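PDB 3QZ6: HpcH/HpaI aldolase from Desulfitobacterium hafniense, which is of unknown precise function but belongs to the HpcH/HpaI aldolase/citrate lyase family of TIM-barrel proteins. Local coordinates for residues Glu143-Ala155 with Val168-Leu182. Residues are numbered along the deposited sequence; the frame is centred on the assembly and turned at random.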
loop_
_atom_site.group_PDB
_atom_site.type_symbol
_atom_site.label_atom_id
_atom_site.label_comp_id
_atom_site.label_asym_id
_atom_site.label_seq_id
_atom_site.Cartn_x
_atom_site.Cartn_y
_atom_site.Cartn_z
ATOM N N GLU A 143 2.874 -26.131 -16.433
ATOM C CA GLU A 143 2.229 -24.981 -15.784
ATOM C C GLU A 143 3.197 -23.883 -15.307
ATOM O O GLU A 143 2.780 -22.743 -15.062
ATOM C CB GLU A 143 1.356 -25.463 -14.624
ATOM C CG GLU A 143 0.242 -26.412 -15.068
ATOM C CD GLU A 143 -0.418 -27.124 -13.903
ATOM O OE1 GLU A 143 0.310 -27.558 -12.980
ATOM O OE2 GLU A 143 -1.661 -27.242 -13.903
ATOM N N ILE A 144 4.469 -24.234 -15.156
ATOM C CA ILE A 144 5.514 -23.258 -14.816
ATOM C C ILE A 144 5.588 -22.172 -15.888
ATOM O O ILE A 144 5.576 -22.475 -17.077
ATOM C CB ILE A 144 6.888 -23.946 -14.747
ATOM C CG1 ILE A 144 6.878 -25.010 -13.662
ATOM C CG2 ILE A 144 7.994 -22.938 -14.484
ATOM C CD1 ILE A 144 6.349 -24.519 -12.367
ATOM N N PHE A 145 5.687 -20.913 -15.467
ATOM C CA PHE A 145 5.618 -19.782 -16.391
ATOM C C PHE A 145 6.957 -19.051 -16.475
ATOM O O PHE A 145 7.470 -18.579 -15.465
ATOM C CB PHE A 145 4.516 -18.809 -15.939
ATOM C CG PHE A 145 4.340 -17.627 -16.850
ATOM C CD1 PHE A 145 3.657 -17.757 -18.049
ATOM C CD2 PHE A 145 4.865 -16.392 -16.510
ATOM C CE1 PHE A 145 3.500 -16.673 -18.901
ATOM C CE2 PHE A 145 4.710 -15.299 -17.357
ATOM C CZ PHE A 145 4.025 -15.444 -18.555
ATOM N N ILE A 146 7.521 -18.954 -17.674
ATOM C CA ILE A 146 8.793 -18.261 -17.860
ATOM C C ILE A 146 8.615 -17.103 -18.824
ATOM O O ILE A 146 8.201 -17.306 -19.963
ATOM C CB ILE A 146 9.875 -19.187 -18.460
ATOM C CG1 ILE A 146 10.102 -20.420 -17.580
ATOM C CG2 ILE A 146 11.180 -18.414 -18.657
ATOM C CD1 ILE A 146 10.354 -20.093 -16.141
HETATM N N MSE A 147 8.945 -15.891 -18.389
HETATM C CA MSE A 147 8.760 -14.734 -19.257
HETATM C C MSE A 147 10.053 -13.948 -19.400
HETATM O O MSE A 147 10.690 -13.613 -18.402
HETATM C CB MSE A 147 7.642 -13.839 -18.714
HETATM C CG MSE A 147 7.420 -12.575 -19.532
HETATM SE SE MSE A 147 5.708 -11.718 -19.127
HETATM C CE MSE A 147 6.113 -11.135 -17.306
ATOM N N ALA A 148 10.449 -13.668 -20.642
ATOM C CA ALA A 148 11.672 -12.901 -20.889
ATOM C C ALA A 148 11.378 -11.405 -20.936
ATOM O O ALA A 148 10.481 -10.961 -21.643
ATOM C CB ALA A 148 12.343 -13.350 -22.191
ATOM N N GLN A 149 12.125 -10.626 -20.167
ATOM C CA GLN A 149 11.991 -9.185 -20.249
ATOM C C GLN A 149 13.120 -8.600 -21.090
ATOM O O GLN A 149 14.290 -8.853 -20.829
ATOM C CB GLN A 149 11.972 -8.539 -18.862
ATOM C CG GLN A 149 11.907 -7.024 -18.951
ATOM C CD GLN A 149 12.402 -6.339 -17.690
ATOM O OE1 GLN A 149 11.614 -5.788 -16.924
ATOM N NE2 GLN A 149 13.718 -6.363 -17.476
ATOM N N ILE A 150 12.753 -7.825 -22.105
ATOM C CA ILE A 150 13.708 -7.283 -23.064
ATOM C C ILE A 150 14.010 -5.824 -22.754
ATOM O O ILE A 150 13.096 -5.001 -22.671
ATOM C CB ILE A 150 13.132 -7.357 -24.496
ATOM C CG1 ILE A 150 12.776 -8.807 -24.868
ATOM C CG2 ILE A 150 14.095 -6.739 -25.492
ATOM C CD1 ILE A 150 13.950 -9.805 -24.799
ATOM N N GLU A 151 15.286 -5.498 -22.588
ATOM C CA GLU A 151 15.682 -4.142 -22.212
ATOM C C GLU A 151 16.868 -3.607 -23.012
ATOM O O GLU A 151 17.362 -2.523 -22.721
ATOM C CB GLU A 151 16.079 -4.100 -20.731
ATOM C CG GLU A 151 15.047 -4.618 -19.771
ATOM C CD GLU A 151 15.458 -4.381 -18.322
ATOM O OE1 GLU A 151 16.558 -4.844 -17.925
ATOM O OE2 GLU A 151 14.686 -3.717 -17.587
ATOM N N HIS A 152 17.341 -4.367 -23.995
ATOM C CA HIS A 152 18.548 -3.986 -24.729
ATOM C C HIS A 152 18.303 -4.032 -26.227
ATOM O O HIS A 152 17.623 -4.928 -26.724
ATOM C CB HIS A 152 19.723 -4.915 -24.389
ATOM C CG HIS A 152 20.121 -4.899 -22.944
ATOM N ND1 HIS A 152 19.509 -5.689 -21.996
ATOM C CD2 HIS A 152 21.080 -4.201 -22.291
ATOM C CE1 HIS A 152 20.065 -5.471 -20.816
ATOM N NE2 HIS A 152 21.022 -4.574 -20.967
ATOM N N VAL A 153 18.865 -3.068 -26.945
ATOM C CA VAL A 153 18.800 -3.060 -28.404
ATOM C C VAL A 153 19.365 -4.354 -28.985
ATOM O O VAL A 153 18.850 -4.891 -29.963
ATOM C CB VAL A 153 19.561 -1.856 -28.977
ATOM C CG1 VAL A 153 19.591 -1.911 -30.507
ATOM C CG2 VAL A 153 18.924 -0.565 -28.490
ATOM N N LYS A 154 20.427 -4.852 -28.367
ATOM C CA LYS A 154 21.069 -6.084 -28.812
ATOM C C LYS A 154 20.123 -7.283 -28.690
ATOM O O LYS A 154 20.128 -8.187 -29.535
ATOM C CB LYS A 154 22.348 -6.307 -28.002
ATOM C CG LYS A 154 22.873 -7.729 -27.963
ATOM C CD LYS A 154 23.843 -7.881 -26.792
ATOM C CE LYS A 154 24.528 -9.242 -26.769
ATOM N NZ LYS A 154 25.503 -9.343 -25.639
ATOM N N ALA A 155 19.310 -7.290 -27.640
ATOM C CA ALA A 155 18.343 -8.367 -27.451
ATOM C C ALA A 155 17.265 -8.290 -28.524
ATOM O O ALA A 155 16.827 -9.310 -29.060
ATOM C CB ALA A 155 17.716 -8.300 -26.047
ATOM N N VAL A 168 10.193 -21.053 -23.183
ATOM C CA VAL A 168 9.922 -19.626 -23.016
ATOM C C VAL A 168 8.455 -19.363 -23.305
ATOM O O VAL A 168 7.994 -19.564 -24.424
ATOM C CB VAL A 168 10.777 -18.756 -23.944
ATOM C CG1 VAL A 168 10.406 -17.283 -23.769
ATOM C CG2 VAL A 168 12.256 -18.981 -23.670
ATOM N N ASP A 169 7.717 -18.899 -22.305
ATOM C CA ASP A 169 6.268 -18.765 -22.453
ATOM C C ASP A 169 5.841 -17.417 -23.018
ATOM O O ASP A 169 4.870 -17.330 -23.769
ATOM C CB ASP A 169 5.579 -19.004 -21.105
ATOM C CG ASP A 169 5.778 -20.424 -20.607
ATOM O OD1 ASP A 169 5.430 -21.356 -21.358
ATOM O OD2 ASP A 169 6.314 -20.610 -19.492
ATOM N N ALA A 170 6.566 -16.362 -22.667
ATOM C CA ALA A 170 6.091 -15.026 -22.988
ATOM C C ALA A 170 7.242 -14.035 -23.045
ATOM O O ALA A 170 8.338 -14.314 -22.550
ATOM C CB ALA A 170 5.066 -14.587 -21.944
ATOM N N VAL A 171 6.992 -12.875 -23.645
ATOM C CA VAL A 171 8.004 -11.827 -23.696
ATOM C C VAL A 171 7.385 -10.492 -23.285
ATOM O O VAL A 171 6.206 -10.236 -23.537
ATOM C CB VAL A 171 8.645 -11.729 -25.107
ATOM C CG1 VAL A 171 7.622 -11.260 -26.131
ATOM C CG2 VAL A 171 9.845 -10.799 -25.085
ATOM N N ILE A 172 8.180 -9.652 -22.631
ATOM C CA ILE A 172 7.713 -8.347 -22.190
ATOM C C ILE A 172 8.888 -7.363 -22.258
ATOM O O ILE A 172 10.000 -7.751 -22.613
ATOM C CB ILE A 172 7.054 -8.430 -20.777
ATOM C CG1 ILE A 172 6.181 -7.212 -20.503
ATOM C CG2 ILE A 172 8.092 -8.611 -19.682
ATOM C CD1 ILE A 172 5.222 -7.418 -19.325
ATOM N N PHE A 173 8.638 -6.093 -21.956
ATOM C CA PHE A 173 9.674 -5.067 -22.047
ATOM C C PHE A 173 9.939 -4.379 -20.718
ATOM O O PHE A 173 9.059 -4.312 -19.852
ATOM C CB PHE A 173 9.261 -4.011 -23.069
ATOM C CG PHE A 173 8.817 -4.599 -24.370
ATOM C CD1 PHE A 173 9.750 -5.073 -25.276
ATOM C CD2 PHE A 173 7.470 -4.720 -24.664
ATOM C CE1 PHE A 173 9.351 -5.640 -26.469
ATOM C CE2 PHE A 173 7.059 -5.285 -25.856
ATOM C CZ PHE A 173 8.001 -5.747 -26.759
ATOM N N GLY A 174 11.153 -3.853 -20.578
ATOM C CA GLY A 174 11.489 -2.935 -19.500
ATOM C C GLY A 174 11.756 -1.589 -20.146
ATOM O O GLY A 174 12.873 -1.310 -20.572
ATOM N N PRO A 175 10.719 -0.752 -20.252
ATOM C CA PRO A 175 10.824 0.458 -21.084
ATOM C C PRO A 175 11.896 1.445 -20.618
ATOM O O PRO A 175 12.536 2.086 -21.449
ATOM C CB PRO A 175 9.429 1.082 -20.975
ATOM C CG PRO A 175 8.532 -0.043 -20.580
ATOM C CD PRO A 175 9.363 -0.942 -19.712
ATOM N N ARG A 176 12.092 1.580 -19.312
ATOM C CA ARG A 176 13.056 2.551 -18.824
ATOM C C ARG A 176 14.474 2.169 -19.245
ATOM O O ARG A 176 15.209 2.994 -19.792
ATOM C CB ARG A 176 12.974 2.700 -17.302
ATOM C CG ARG A 176 13.917 3.778 -16.737
ATOM C CD ARG A 176 13.533 4.137 -15.303
ATOM N NE ARG A 176 12.201 4.733 -15.268
ATOM C CZ ARG A 176 11.315 4.547 -14.292
ATOM N NH1 ARG A 176 11.617 3.786 -13.252
ATOM N NH2 ARG A 176 10.124 5.133 -14.353
ATOM N N ASP A 177 14.861 0.922 -18.989
ATOM C CA ASP A 177 16.192 0.460 -19.384
ATOM C C ASP A 177 16.338 0.464 -20.906
ATOM O O ASP A 177 17.388 0.824 -21.433
ATOM C CB ASP A 177 16.498 -0.937 -18.829
ATOM C CG ASP A 177 16.930 -0.913 -17.352
ATOM O OD1 ASP A 177 17.794 -0.091 -16.976
ATOM O OD2 ASP A 177 16.400 -1.723 -16.565
ATOM N N LEU A 178 15.291 0.052 -21.611
ATOM C CA LEU A 178 15.357 0.017 -23.067
ATOM C C LEU A 178 15.557 1.419 -23.616
ATOM O O LEU A 178 16.416 1.641 -24.468
ATOM C CB LEU A 178 14.099 -0.604 -23.663
ATOM C CG LEU A 178 14.057 -0.710 -25.193
ATOM C CD1 LEU A 178 15.194 -1.593 -25.730
ATOM C CD2 LEU A 178 12.704 -1.252 -25.637
ATOM N N SER A 179 14.770 2.372 -23.124
ATOM C CA SER A 179 14.933 3.758 -23.551
ATOM C C SER A 179 16.349 4.223 -23.224
ATOM O O SER A 179 16.958 4.968 -23.982
ATOM C CB SER A 179 13.883 4.674 -22.903
ATOM O OG SER A 179 14.045 4.747 -21.494
ATOM N N ASN A 180 16.888 3.756 -22.104
ATOM C CA ASN A 180 18.258 4.102 -21.757
ATOM C C ASN A 180 19.228 3.544 -22.781
ATOM O O ASN A 180 20.160 4.232 -23.200
ATOM C CB ASN A 180 18.640 3.615 -20.354
ATOM C CG ASN A 180 19.946 4.243 -19.856
ATOM O OD1 ASN A 180 20.335 5.333 -20.292
ATOM N ND2 ASN A 180 20.614 3.564 -18.936
ATOM N N ASP A 181 19.004 2.298 -23.189
ATOM C CA ASP A 181 19.895 1.662 -24.153
ATOM C C ASP A 181 19.806 2.344 -25.519
ATOM O O ASP A 181 20.749 2.287 -26.302
ATOM C CB ASP A 181 19.600 0.166 -24.292
ATOM C CG ASP A 181 20.819 -0.628 -24.750
ATOM O OD1 ASP A 181 21.929 -0.370 -24.238
ATOM O OD2 ASP A 181 20.678 -1.509 -25.621
ATOM N N LEU A 182 18.673 2.983 -25.802
ATOM C CA LEU A 182 18.500 3.725 -27.052
ATOM C C LEU A 182 19.076 5.136 -26.954
ATOM O O LEU A 182 18.988 5.917 -27.901
ATOM C CB LEU A 182 17.019 3.798 -27.429
ATOM C CG LEU A 182 16.424 2.494 -27.960
ATOM C CD1 LEU A 182 14.917 2.479 -27.769
ATOM C CD2 LEU A 182 16.813 2.276 -29.441
HETATM O O HOH W 1 8.994 -4.967 -17.139
HETATM O O HOH W 2 13.330 -1.018 -17.271
HETATM O O HOH W 3 22.295 -3.309 -26.538
#
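D169 reaches over to the start of strand 145-150 and accepts the N-H of I146 on the anti lone pair of OD2, 2.7 Å from I146 N; its OD1 pairs with K7. I146 O answers by taking both D169 N and A170 N, in its carbonyl plane. The parallel ladder then runs A148 N to A170 O, I172 N to A148 O, I150 N to I172 O and G174 N to I150 O. Selenomethionine M147 and I172 share the face that also carries Q149: with CG anti to the backbone N (chi1 178°), M147 sets SE 3.9 Å from I172 CB. Q149 lays CG against the F173-G174 peptide, and its OE1 is held by R72 and by a water that also donates to F173 O. On the other face I150 CG1 meets V171 CG2 at 3.6 Å, next to helix 191-207. Past the strand ends, the carboxylates of E151 and D177 stand 80° apart, OE2 2.8 Å from OD2, and a water donates to E151 OE2 and accepts from D177 N. D181, CG anti to its N (chi1 -154°), brings OD2 to 2.7 Å from V153 N at the next helix's first turn. The pair is one beta-alpha-beta unit, strands five and six of the closed eight-stranded parallel TIM barrel.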